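Local atomic coordinates of 1-carboxybiuret hydrolase subunit AtzE (Pseudomonas sp., PDB entry 6C62), a protein that hydrolyses 1-carboxybiuret to urea-1,3-dicarboxylate and ammonia, a step in the bacterial degradation of the herbicide atrazine. Residues G262-N267 with L367-T372; E382-N387 with P395-L400; Q402-A407 with G427-A432. All coordinates share one frame; numbering follows the deposited sequence.

Interaction 1: G262-N267 with L367-T372; sequences GWFRDN and LIAPAT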
ATOM      1  N   GLY A 262      15.724   6.212 -25.996  1.00 16.87           N
ATOM      2  CA  GLY A 262      15.859   7.263 -24.982  1.00 18.09           C
ATOM      3  C   GLY A 262      16.740   6.853 -23.815  1.00 16.33           C
ATOM      4  O   GLY A 262      17.917   6.588 -24.029  1.00 17.44           O
ATOM      5  N   TRP A 263      16.160   6.764 -22.612  1.00 14.13           N
ATOM      6  CA  TRP A 263      16.887   6.369 -21.392  1.00 14.66           C
ATOM      7  C   TRP A 263      17.730   5.102 -21.615  1.00 13.95           C
ATOM      8  O   TRP A 263      18.873   5.012 -21.164  1.00 15.18           O
ATOM      9  CB  TRP A 263      15.875   6.088 -20.261  1.00 13.57           C
ATOM     10  CG  TRP A 263      16.465   5.524 -19.019  1.00 13.91           C
ATOM     11  CD1 TRP A 263      16.498   4.209 -18.660  1.00 14.62           C
ATOM     12  CD2 TRP A 263      17.087   6.241 -17.963  1.00 14.20           C
ATOM     13  NE1 TRP A 263      17.125   4.067 -17.441  1.00 14.39           N
ATOM     14  CE2 TRP A 263      17.497   5.302 -16.998  1.00 15.01           C
ATOM     15  CE3 TRP A 263      17.350   7.579 -17.745  1.00 15.73           C
ATOM     16  CZ2 TRP A 263      18.161   5.679 -15.818  1.00 15.74           C
ATOM     17  CZ3 TRP A 263      17.987   7.951 -16.567  1.00 16.29           C
ATOM     18  CH2 TRP A 263      18.414   7.004 -15.637  1.00 16.04           C
ATOM     19  N   PHE A 264      17.149   4.140 -22.312  1.00 14.14           N
ATOM     20  CA  PHE A 264      17.764   2.845 -22.526  1.00 14.96           C
ATOM     21  C   PHE A 264      18.866   2.824 -23.619  1.00 16.68           C
ATOM     22  O   PHE A 264      19.614   1.815 -23.742  1.00 15.70           O
ATOM     23  CB  PHE A 264      16.700   1.815 -22.816  1.00 14.39           C
ATOM     24  CG  PHE A 264      15.780   1.577 -21.669  1.00 14.09           C
ATOM     25  CD1 PHE A 264      16.116   0.648 -20.680  1.00 13.13           C
ATOM     26  CD2 PHE A 264      14.613   2.316 -21.523  1.00 13.92           C
ATOM     27  CE1 PHE A 264      15.258   0.449 -19.610  1.00 12.62           C
ATOM     28  CE2 PHE A 264      13.761   2.116 -20.443  1.00 11.80           C
ATOM     29  CZ  PHE A 264      14.095   1.176 -19.509  1.00 11.94           C
ATOM     30  N   ARG A 265      18.978   3.916 -24.367  1.00 17.44           N
ATOM     31  CA  ARG A 265      20.144   4.146 -25.244  1.00 19.71           C
ATOM     32  C   ARG A 265      21.180   5.064 -24.624  1.00 18.95           C
ATOM     33  O   ARG A 265      22.415   4.772 -24.662  1.00 18.66           O
ATOM     34  CB  ARG A 265      19.670   4.721 -26.565  1.00 25.04           C
ATOM     35  CG  ARG A 265      20.805   4.762 -27.578  1.00 29.88           C
ATOM     36  CD  ARG A 265      20.271   4.992 -28.971  1.00 37.15           C
ATOM     37  NE  ARG A 265      21.359   5.229 -29.932  1.00 41.33           N
ATOM     38  CZ  ARG A 265      22.133   4.263 -30.444  1.00 45.57           C
ATOM     39  NH1 ARG A 265      21.988   2.961 -30.102  1.00 43.47           N
ATOM     40  NH2 ARG A 265      23.048   4.600 -31.345  1.00 47.24           N
ATOM     41  N   ASP A 266      20.710   6.166 -24.046  1.00 19.36           N
ATOM     42  CA  ASP A 266      21.560   7.156 -23.369  1.00 20.72           C
ATOM     43  C   ASP A 266      22.396   6.550 -22.227  1.00 20.21           C
ATOM     44  O   ASP A 266      23.500   7.045 -21.953  1.00 19.26           O
ATOM     45  CB  ASP A 266      20.715   8.236 -22.697  1.00 23.07           C
ATOM     46  CG  ASP A 266      19.898   9.106 -23.687  1.00 29.43           C
ATOM     47  OD1 ASP A 266      20.082   9.005 -24.932  1.00 28.12           O
ATOM     48  OD2 ASP A 266      18.971   9.828 -23.171  1.00 31.48           O
ATOM     49  N   ASN A 267      21.855   5.539 -21.515  1.00 17.91           N
ATOM     50  CA  ASN A 267      22.576   4.909 -20.427  1.00 17.79           C
ATOM     51  C   ASN A 267      23.220   3.553 -20.823  1.00 16.86           C
ATOM     52  O   ASN A 267      23.568   2.739 -19.968  1.00 17.44           O
ATOM     53  CB  ASN A 267      21.667   4.780 -19.220  1.00 18.93           C
ATOM     54  CG  ASN A 267      21.240   6.129 -18.683  1.00 21.24           C
ATOM     55  OD1 ASN A 267      22.000   6.811 -18.013  1.00 21.37           O
ATOM     56  ND2 ASN A 267      20.027   6.539 -19.001  1.00 20.75           N
ATOM     57  N   LEU A 367       9.729  -6.069 -25.594  1.00 13.54           N
ATOM     58  CA  LEU A 367      10.611  -4.913 -25.760  1.00 13.33           C
ATOM     59  C   LEU A 367      12.007  -5.286 -25.314  1.00 15.03           C
ATOM     60  O   LEU A 367      12.161  -6.018 -24.331  1.00 15.14           O
ATOM     61  CB  LEU A 367      10.095  -3.686 -25.008  1.00 12.62           C
ATOM     62  CG  LEU A 367       8.702  -3.209 -25.508  1.00 13.27           C
ATOM     63  CD1 LEU A 367       8.074  -2.210 -24.554  1.00 14.21           C
ATOM     64  CD2 LEU A 367       8.832  -2.548 -26.877  1.00 12.85           C
ATOM     65  N   ILE A 368      13.020  -4.784 -26.032  1.00 15.28           N
ATOM     66  CA  ILE A 368      14.402  -5.154 -25.805  1.00 16.25           C
ATOM     67  C   ILE A 368      15.224  -3.983 -25.272  1.00 14.56           C
ATOM     68  O   ILE A 368      15.196  -2.866 -25.800  1.00 13.57           O
ATOM     69  CB  ILE A 368      15.063  -5.572 -27.129  1.00 19.64           C
ATOM     70  CG1 ILE A 368      14.264  -6.669 -27.796  1.00 21.89           C
ATOM     71  CG2 ILE A 368      16.481  -6.073 -26.859  1.00 22.24           C
ATOM     72  CD1 ILE A 368      14.790  -6.904 -29.208  1.00 24.85           C
ATOM     73  N   ALA A 369      16.009  -4.262 -24.259  1.00 12.93           N
ATOM     74  CA  ALA A 369      16.959  -3.309 -23.713  1.00 14.02           C
ATOM     75  C   ALA A 369      18.212  -4.005 -23.244  1.00 13.31           C
ATOM     76  O   ALA A 369      18.212  -5.212 -23.065  1.00 13.82           O
ATOM     77  CB  ALA A 369      16.300  -2.587 -22.539  1.00 14.51           C
ATOM     78  N   PRO A 370      19.286  -3.252 -22.991  1.00 15.04           N
ATOM     79  CA  PRO A 370      20.431  -3.907 -22.389  1.00 15.13           C
ATOM     80  C   PRO A 370      20.173  -4.132 -20.918  1.00 15.45           C
ATOM     81  O   PRO A 370      19.347  -3.444 -20.314  1.00 14.11           O
ATOM     82  CB  PRO A 370      21.593  -2.914 -22.609  1.00 16.76           C
ATOM     83  CG  PRO A 370      21.006  -1.699 -23.312  1.00 17.89           C
ATOM     84  CD  PRO A 370      19.506  -1.804 -23.185  1.00 16.08           C
ATOM     85  N   ALA A 371      20.832  -5.131 -20.360  1.00 14.80           N
ATOM     86  CA  ALA A 371      20.731  -5.428 -18.934  1.00 14.53           C
ATOM     87  C   ALA A 371      21.597  -4.556 -18.042  1.00 14.93           C
ATOM     88  O   ALA A 371      21.216  -4.242 -16.890  1.00 15.63           O
ATOM     89  CB  ALA A 371      21.062  -6.892 -18.692  1.00 16.09           C
ATOM     90  N   THR A 372      22.792  -4.213 -18.501  1.00 13.50           N
ATOM     91  CA  THR A 372      23.701  -3.372 -17.732  1.00 13.30           C
ATOM     92  C   THR A 372      24.345  -2.384 -18.708  1.00 14.12           C
ATOM     93  O   THR A 372      24.394  -2.678 -19.915  1.00 14.72           O
ATOM     94  CB  THR A 372      24.813  -4.216 -17.045  1.00 13.41           C
ATOM     95  OG1 THR A 372      25.420  -5.101 -18.003  1.00 13.69           O
ATOM     96  CG2 THR A 372      24.265  -5.000 -15.919  1.00 13.50           C
TER

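Interaction 2: E382-N387 with P395-L400; sequences EWIEVN and PAMGLL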
ATOM      1  N   GLU A 382      35.148   2.419  -7.913  1.00 18.38           N
ATOM      2  CA  GLU A 382      34.272   3.394  -7.322  1.00 21.11           C
ATOM      3  C   GLU A 382      33.385   4.167  -8.307  1.00 20.88           C
ATOM      4  O   GLU A 382      32.262   4.541  -7.955  1.00 19.92           O
ATOM      5  CB  GLU A 382      35.082   4.373  -6.483  1.00 23.75           C
ATOM      6  CG  GLU A 382      35.623   3.710  -5.207  1.00 28.60           C
ATOM      7  CD  GLU A 382      34.529   3.578  -4.126  1.00 29.68           C
ATOM      8  OE1 GLU A 382      33.720   4.519  -3.948  1.00 34.91           O
ATOM      9  OE2 GLU A 382      34.451   2.515  -3.483  1.00 33.29           O
ATOM     10  N   TRP A 383      33.952   4.460  -9.487  1.00 21.14           N
ATOM     11  CA  TRP A 383      33.298   5.310 -10.492  1.00 20.90           C
ATOM     12  C   TRP A 383      33.379   4.646 -11.845  1.00 21.71           C
ATOM     13  O   TRP A 383      34.394   4.074 -12.163  1.00 19.65           O
ATOM     14  CB  TRP A 383      33.865   6.753 -10.566  1.00 22.18           C
ATOM     15  CG  TRP A 383      33.514   7.530  -9.350  1.00 21.34           C
ATOM     16  CD1 TRP A 383      32.306   8.112  -9.048  1.00 24.19           C
ATOM     17  CD2 TRP A 383      34.358   7.750  -8.215  1.00 22.31           C
ATOM     18  NE1 TRP A 383      32.348   8.658  -7.773  1.00 23.81           N
ATOM     19  CE2 TRP A 383      33.596   8.448  -7.245  1.00 23.91           C
ATOM     20  CE3 TRP A 383      35.670   7.390  -7.907  1.00 23.30           C
ATOM     21  CZ2 TRP A 383      34.141   8.831  -5.981  1.00 25.05           C
ATOM     22  CZ3 TRP A 383      36.213   7.777  -6.679  1.00 23.21           C
ATOM     23  CH2 TRP A 383      35.438   8.475  -5.721  1.00 24.95           C
ATOM     24  N   ILE A 384      32.289   4.693 -12.619  1.00 23.33           N
ATOM     25  CA  ILE A 384      32.312   4.256 -14.033  1.00 25.57           C
ATOM     26  C   ILE A 384      31.921   5.389 -14.949  1.00 26.97           C
ATOM     27  O   ILE A 384      31.326   6.364 -14.518  1.00 24.67           O
ATOM     28  CB  ILE A 384      31.375   3.078 -14.275  1.00 23.56           C
ATOM     29  CG1 ILE A 384      29.906   3.451 -14.001  1.00 23.77           C
ATOM     30  CG2 ILE A 384      31.806   1.886 -13.401  1.00 24.01           C
ATOM     31  CD1 ILE A 384      28.943   2.439 -14.577  1.00 24.17           C
ATOM     32  N   GLU A 385      32.260   5.278 -16.216  1.00 30.71           N
ATOM     33  CA  GLU A 385      31.893   6.277 -17.198  1.00 32.17           C
ATOM     34  C   GLU A 385      30.987   5.613 -18.234  1.00 28.90           C
ATOM     35  O   GLU A 385      31.294   4.556 -18.766  1.00 30.83           O
ATOM     36  CB  GLU A 385      33.171   6.828 -17.827  1.00 39.68           C
ATOM     37  CG  GLU A 385      33.332   8.348 -17.906  1.00 49.66           C
ATOM     38  CD  GLU A 385      34.517   8.687 -18.841  1.00 63.98           C
ATOM     39  OE1 GLU A 385      35.653   8.886 -18.341  1.00 72.61           O
ATOM     40  OE2 GLU A 385      34.344   8.647 -20.082  1.00 65.12           O
ATOM     41  N   VAL A 386      29.848   6.236 -18.479  1.00 28.03           N
ATOM     42  CA  VAL A 386      28.875   5.752 -19.468  1.00 26.65           C
ATOM     43  C   VAL A 386      28.576   6.876 -20.451  1.00 28.40           C
ATOM     44  O   VAL A 386      27.911   7.885 -20.067  1.00 26.92           O
ATOM     45  CB  VAL A 386      27.566   5.293 -18.807  1.00 27.13           C
ATOM     46  CG1 VAL A 386      26.700   4.627 -19.872  1.00 28.64           C
ATOM     47  CG2 VAL A 386      27.838   4.314 -17.675  1.00 29.34           C
ATOM     48  N   ASN A 387      29.056   6.717 -21.689  1.00 27.69           N
ATOM     49  CA  ASN A 387      28.913   7.745 -22.748  1.00 31.26           C
ATOM     50  C   ASN A 387      29.263   9.153 -22.237  1.00 33.05           C
ATOM     51  O   ASN A 387      28.478  10.106 -22.345  1.00 29.85           O
ATOM     52  CB  ASN A 387      27.523   7.711 -23.359  1.00 29.72           C
ATOM     53  CG  ASN A 387      27.141   6.326 -23.855  1.00 32.21           C
ATOM     54  OD1 ASN A 387      27.912   5.595 -24.547  1.00 34.14           O
ATOM     55  ND2 ASN A 387      25.943   5.926 -23.491  1.00 32.57           N
ATOM     56  N   PRO A 395      25.582   1.947  -7.563  1.00 22.50           N
ATOM     57  CA  PRO A 395      24.201   2.199  -8.083  1.00 22.95           C
ATOM     58  C   PRO A 395      24.053   2.116  -9.596  1.00 23.69           C
ATOM     59  O   PRO A 395      23.016   1.711 -10.115  1.00 26.74           O
ATOM     60  CB  PRO A 395      23.927   3.611  -7.638  1.00 22.93           C
ATOM     61  CG  PRO A 395      24.807   3.778  -6.430  1.00 24.50           C
ATOM     62  CD  PRO A 395      26.075   3.073  -6.749  1.00 21.13           C
ATOM     63  N   ALA A 396      25.086   2.531 -10.314  1.00 22.74           N
ATOM     64  CA  ALA A 396      24.997   2.623 -11.783  1.00 22.52           C
ATOM     65  C   ALA A 396      24.725   1.323 -12.505  1.00 19.99           C
ATOM     66  O   ALA A 396      24.160   1.375 -13.615  1.00 19.74           O
ATOM     67  CB  ALA A 396      26.253   3.215 -12.359  1.00 24.07           C
ATOM     68  N   MET A 397      25.187   0.187 -11.952  1.00 17.22           N
ATOM     69  CA  MET A 397      24.975  -1.119 -12.591  1.00 19.59           C
ATOM     70  C   MET A 397      23.469  -1.383 -12.859  1.00 16.61           C
ATOM     71  O   MET A 397      23.125  -2.150 -13.746  1.00 15.89           O
ATOM     72  CB  MET A 397      25.571  -2.253 -11.740  1.00 23.80           C
ATOM     73  CG  MET A 397      27.109  -2.397 -11.759  1.00 26.96           C
ATOM     74  SD  MET A 397      27.776  -2.572 -13.442  1.00 38.79           S
ATOM     75  CE  MET A 397      28.331  -0.909 -13.611  1.00 34.26           C
ATOM     76  N   GLY A 398      22.576  -0.762 -12.067  1.00 14.60           N
ATOM     77  CA  GLY A 398      21.109  -0.977 -12.244  1.00 14.54           C
ATOM     78  C   GLY A 398      20.335   0.088 -12.990  1.00 13.45           C
ATOM     79  O   GLY A 398      19.103   0.109 -12.980  1.00 11.72           O
ATOM     80  N   LEU A 399      21.038   1.003 -13.635  1.00 13.42           N
ATOM     81  CA  LEU A 399      20.369   2.084 -14.379  1.00 14.23           C
ATOM     82  C   LEU A 399      19.267   1.610 -15.374  1.00 13.69           C
ATOM     83  O   LEU A 399      18.242   2.272 -15.543  1.00 13.42           O
ATOM     84  CB  LEU A 399      21.447   2.902 -15.159  1.00 15.46           C
ATOM     85  CG  LEU A 399      22.268   3.933 -14.366  1.00 16.53           C
ATOM     86  CD1 LEU A 399      23.427   4.450 -15.209  1.00 17.54           C
ATOM     87  CD2 LEU A 399      21.457   5.113 -13.870  1.00 17.53           C
ATOM     88  N   LEU A 400      19.543   0.522 -16.077  1.00 12.79           N
ATOM     89  CA  LEU A 400      18.676  -0.031 -17.102  1.00 14.24           C
ATOM     90  C   LEU A 400      17.647  -1.058 -16.572  1.00 14.72           C
ATOM     91  O   LEU A 400      16.630  -1.314 -17.214  1.00 15.85           O
ATOM     92  CB  LEU A 400      19.504  -0.692 -18.173  1.00 15.12           C
ATOM     93  CG  LEU A 400      20.536   0.259 -18.816  1.00 16.38           C
ATOM     94  CD1 LEU A 400      21.491  -0.480 -19.751  1.00 19.40           C
ATOM     95  CD2 LEU A 400      19.811   1.382 -19.544  1.00 16.67           C
TER

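Interaction 3: Q402-A407 with G427-A432; sequences QPVSFA and GVQLIA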
ATOM      1  N   GLN A 402      16.302  -0.947 -13.231  1.00 12.29           N
ATOM      2  CA  GLN A 402      15.475  -0.368 -12.186  1.00 12.80           C
ATOM      3  C   GLN A 402      14.092   0.154 -12.643  1.00 13.05           C
ATOM      4  O   GLN A 402      13.115  -0.078 -11.959  1.00 12.72           O
ATOM      5  CB  GLN A 402      16.277   0.698 -11.405  1.00 13.36           C
ATOM      6  CG  GLN A 402      15.613   1.123 -10.104  1.00 14.76           C
ATOM      7  CD  GLN A 402      16.565   1.681  -9.057  1.00 16.76           C
ATOM      8  OE1 GLN A 402      17.659   2.114  -9.394  1.00 18.50           O
ATOM      9  NE2 GLN A 402      16.212   1.578  -7.774  1.00 17.01           N
ATOM     10  N   PRO A 403      13.996   0.781 -13.816  1.00 13.03           N
ATOM     11  CA  PRO A 403      12.638   1.228 -14.273  1.00 13.81           C
ATOM     12  C   PRO A 403      11.680   0.061 -14.553  1.00 13.94           C
ATOM     13  O   PRO A 403      10.475   0.202 -14.387  1.00 15.31           O
ATOM     14  CB  PRO A 403      12.941   1.958 -15.595  1.00 13.55           C
ATOM     15  CG  PRO A 403      14.427   2.319 -15.545  1.00 14.11           C
ATOM     16  CD  PRO A 403      15.057   1.219 -14.742  1.00 12.97           C
ATOM     17  N   VAL A 404      12.201  -1.080 -14.941  1.00 13.85           N
ATOM     18  CA  VAL A 404      11.379  -2.195 -15.420  1.00 14.37           C
ATOM     19  C   VAL A 404      10.786  -3.045 -14.286  1.00 14.75           C
ATOM     20  O   VAL A 404       9.581  -3.368 -14.283  1.00 16.03           O
ATOM     21  CB  VAL A 404      12.213  -3.096 -16.374  1.00 14.80           C
ATOM     22  CG1 VAL A 404      11.371  -4.260 -16.859  1.00 16.08           C
ATOM     23  CG2 VAL A 404      12.788  -2.265 -17.536  1.00 14.43           C
ATOM     24  N   SER A 405      11.595  -3.367 -13.292  1.00 13.41           N
ATOM     25  CA  SER A 405      11.103  -4.041 -12.099  1.00 13.51           C
ATOM     26  C   SER A 405      10.093  -3.202 -11.287  1.00 12.60           C
ATOM     27  O   SER A 405       9.278  -3.749 -10.590  1.00 10.68           O
ATOM     28  CB  SER A 405      12.287  -4.517 -11.229  1.00 13.02           C
ATOM     29  OG  SER A 405      13.270  -3.544 -11.235  1.00 12.46           O
ATOM     30  N   PHE A 406      10.122  -1.882 -11.437  1.00 12.62           N
ATOM     31  CA  PHE A 406       9.222  -1.030 -10.684  1.00 13.47           C
ATOM     32  C   PHE A 406       7.746  -1.214 -11.132  1.00 13.30           C
ATOM     33  O   PHE A 406       6.821  -1.152 -10.331  1.00 11.58           O
ATOM     34  CB  PHE A 406       9.655   0.410 -10.817  1.00 12.61           C
ATOM     35  CG  PHE A 406       8.949   1.338  -9.878  1.00 12.35           C
ATOM     36  CD1 PHE A 406       8.925   1.064  -8.503  1.00 12.72           C
ATOM     37  CD2 PHE A 406       8.275   2.452 -10.342  1.00 12.06           C
ATOM     38  CE1 PHE A 406       8.213   1.884  -7.621  1.00 12.02           C
ATOM     39  CE2 PHE A 406       7.566   3.247  -9.462  1.00 11.88           C
ATOM     40  CZ  PHE A 406       7.584   3.012  -8.116  1.00 11.75           C
ATOM     41  N   ALA A 407       7.591  -1.464 -12.443  1.00 14.18           N
ATOM     42  CA  ALA A 407       6.328  -1.857 -13.023  1.00 14.36           C
ATOM     43  C   ALA A 407       6.029  -3.336 -12.838  1.00 14.29           C
ATOM     44  O   ALA A 407       4.878  -3.761 -13.049  1.00 15.81           O
ATOM     45  CB  ALA A 407       6.282  -1.500 -14.487  1.00 15.11           C
ATOM     46  N   GLY A 427      24.398  -8.797 -20.976  1.00 17.12           N
ATOM     47  CA  GLY A 427      23.096  -9.376 -21.154  1.00 14.47           C
ATOM     48  C   GLY A 427      22.124  -8.454 -21.864  1.00 13.97           C
ATOM     49  O   GLY A 427      22.300  -7.210 -21.862  1.00 12.70           O
ATOM     50  N   VAL A 428      21.087  -9.072 -22.441  0.50 13.65           N
ATOM     51  CA  VAL A 428      19.970  -8.338 -22.992  0.50 14.67           C
ATOM     52  C   VAL A 428      18.697  -8.675 -22.219  0.50 14.09           C
ATOM     53  O   VAL A 428      18.399  -9.858 -21.991  0.50 16.21           O
ATOM     54  CB  VAL A 428      19.823  -8.667 -24.508  0.50 15.29           C
ATOM     55  CG1 VAL A 428      19.358 -10.074 -24.741  0.50 15.12           C
ATOM     56  CG2 VAL A 428      18.815  -7.760 -25.149  0.50 16.22           C
ATOM     57  N   GLN A 429      17.921  -7.643 -21.869  1.00 13.33           N
ATOM     58  CA  GLN A 429      16.592  -7.824 -21.262  1.00 12.23           C
ATOM     59  C   GLN A 429      15.547  -8.025 -22.370  1.00 11.30           C
ATOM     60  O   GLN A 429      15.431  -7.192 -23.290  1.00 11.16           O
ATOM     61  CB  GLN A 429      16.183  -6.592 -20.452  1.00 11.67           C
ATOM     62  CG  GLN A 429      17.086  -6.237 -19.285  1.00 11.43           C
ATOM     63  CD  GLN A 429      16.518  -5.115 -18.429  1.00 11.28           C
ATOM     64  OE1 GLN A 429      15.708  -5.378 -17.526  1.00 10.75           O
ATOM     65  NE2 GLN A 429      16.960  -3.863 -18.661  1.00 10.60           N
ATOM     66  N   LEU A 430      14.796  -9.111 -22.261  1.00 10.53           N
ATOM     67  CA  LEU A 430      13.611  -9.363 -23.082  1.00 10.78           C
ATOM     68  C   LEU A 430      12.407  -9.189 -22.157  1.00 10.98           C
ATOM     69  O   LEU A 430      12.177  -9.996 -21.240  1.00  9.86           O
ATOM     70  CB  LEU A 430      13.689 -10.766 -23.649  1.00 11.39           C
ATOM     71  CG  LEU A 430      14.998 -11.114 -24.407  1.00 12.61           C
ATOM     72  CD1 LEU A 430      15.070 -12.583 -24.687  1.00 13.43           C
ATOM     73  CD2 LEU A 430      15.099 -10.330 -25.670  1.00 13.74           C
ATOM     74  N   ILE A 431      11.684  -8.088 -22.338  1.00 10.77           N
ATOM     75  CA  ILE A 431      10.698  -7.585 -21.372  1.00 11.17           C
ATOM     76  C   ILE A 431       9.344  -7.809 -21.994  1.00 11.49           C
ATOM     77  O   ILE A 431       9.127  -7.448 -23.159  1.00 12.01           O
ATOM     78  CB  ILE A 431      10.855  -6.082 -21.105  1.00 10.91           C
ATOM     79  CG1 ILE A 431      12.299  -5.737 -20.767  1.00 12.40           C
ATOM     80  CG2 ILE A 431       9.955  -5.596 -19.996  1.00 10.36           C
ATOM     81  CD1 ILE A 431      12.692  -4.299 -20.949  1.00 13.02           C
ATOM     82  N   ALA A 432       8.424  -8.360 -21.226  1.00 12.21           N
ATOM     83  CA  ALA A 432       7.035  -8.513 -21.657  1.00 12.70           C
ATOM     84  C   ALA A 432       6.081  -7.927 -20.634  1.00 13.21           C
ATOM     85  O   ALA A 432       6.482  -7.507 -19.536  1.00 12.58           O
ATOM     86  CB  ALA A 432       6.738  -9.998 -21.887  1.00 12.60           C
TER

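Interaction 1: G262-N267 with L367-T372
Phe-264 meets Ala-369 through one corner of its ring. Its CD1 lies 3.7 Å from Ala-369 CB, and the methyl comes in obliquely to the ring. The CB of both residues points across the gap between the short helix and the strand. The first torsion of Phe-264 sets its ring there: CG lies opposite the carbonyl carbon and beside the backbone N (chi1 -65°). One face of the same ring takes Trp-263 CD1, 3.7 Å above the plane and over its centre. The phenyl is thus held between its own helix and the strand.

Pro-370 packs against the backbone instead. Its CD is 3.7 Å from Phe-264 O, with CG close by, so the proline ring lies at the carbonyl of the helix.

The helical turn is braced from within. Gly-262 is the N-cap, and its O accepts from both Arg-265 N and Asp-266 N. Trp-263 O also takes two donors, Asn-267 N and Asn-267 ND2. Asn-267 ND2 donates to Trp-263 O at 2.9 Å, with an N-H...O angle of 155°. The same ND2 lies 3.0 Å above the indole plane of Trp-263, toward its rim.

Strand 366-370 belongs to the large mixed sheet of the amidase fold. It runs parallel to strand 257-260, which leads into this helix, and antiparallel to strand 426-432. Helix 294-312 touches Trp-263 and Phe-264 from another part of the chain. Helix 270-283 packs on Ile-368 and Pro-370, and Leu-400 fills in beside both Phe-264 and Pro-370.

Interaction 2: E382-N387 with P395-L400
Ile-384 CD1 touches two methyl groups at once. Met-397 CE is 3.5 Å away from Ile-384 CD1, and Ala-396 CB is 3.6 Å from the same atom. Ile-384 CG1 adds a looser approach to Ala-396 CB at 4.0 Å. All three residues are buried.

The torsions explain how the groups arrive. CG1 of Ile-384 stands between the backbone N and the carbonyl carbon (chi1 63°), and CD1 extends from it toward Ala-396 and Met-397. The CB of Met-397 points away from the strand. Its chain then bends at chi2 (-55°) and again at chi3 (102°), which brings CE back to the isoleucine. The two long side chains cross at a slant, while Ala-396 presents its methyl directly.

Behind this first shell, residues Ala-396 to Leu-399 form a type I beta turn. Leu-399 N hydrogen-bonds to Ala-396 O at 3.1 Å. Strand 383-386 pairs with strand 389-392 in a two-stranded antiparallel hairpin, and Ile-384 and His-391 are joined by backbone hydrogen bonding. His-391 also packs on Ala-396 and Leu-399. A salt bridge from Glu-382 OE2 to Arg-394 NH1 links the residue before the first strand to the short helix after the second.

Met-397 further touches Phe-127 and Ile-374. Its side chain is about 9 Å from that of Ser-174, the probable acyl-ester nucleophile by analogy with related amidases. The contact itself is wholly apolar. Its hold comes from burying methyl groups, and it sets no directional bond between hairpin and turn.

Interaction 3: Q402-A407 with G427-A432
Gln-429 is the first residue of strand 427-432 to reach helix 402-407. Its CB points to the helix, yet its amide makes only a loose approach there: OE1 lies 4.3 Å from Val-404 CG2. The polar end is engaged elsewhere. NE2 donates to Pro-370 O and to Leu-400 O, and OE1 accepts from Arg-176 NH1. Three bonds therefore grip this buried amide and fix its rotation. The aliphatic part runs outward with CG beside the backbone N (chi1 -61°) and an extended chi2 of -173°.

Leu-430 is turned to the other side of the sheet, as strand alternation requires. There it packs on Ala-443 and Leu-447 of helix 437-449. The strand lies in the large mixed sheet characteristic of the amidase family, between strands 411-416 and 366-370 and antiparallel to both. Helix 402-407 thus packs on one face of the sheet and helix 437-449 on the other. The chain passes from the first helix through strand 411-416 before it enters this strand.

Ile-431 faces helix 402-407 again and makes the main apolar contact. It and Val-404 reach toward each other tip to tip. Ile-431 CG2 is 3.7 Å from Val-404 CG1, and Ile-431 CD1 is 4.0 Å from Val-404 CG2. Each branch of the valine thus has its own partner on the isoleucine. The valine stands with CG1 opposite its backbone N (chi1 179°), which leaves CG2 beside that N and spreads both methyls toward the strand. Val-411 of the neighbouring strand touches Val-404, Gln-429 and Ile-431. Phe-361 and Cys-409 also border Ile-431.

All three contacts are buried and meet mainly through apolar groups, but their settings differ. Interactions 1 and 3 serve the same large sheet, through neighbouring strands joined by backbone bonds such as Ala-369 O to Gln-429 N. Interaction 3 is nearest the chain centre; interactions 1 and 2 lie about equally far out. In interaction 2 a small hairpin, outside the large sheet, packs on a turn. It is all methyl contact, whereas interaction 1 adds an aromatic ring and interaction 3 a buried amide. Residues 395-400 touch both other contacts. Leu-399 O accepts from Trp-263 NE1 of interaction 1. Asn-387 ND2 of the hairpin also reaches Asp-266 O.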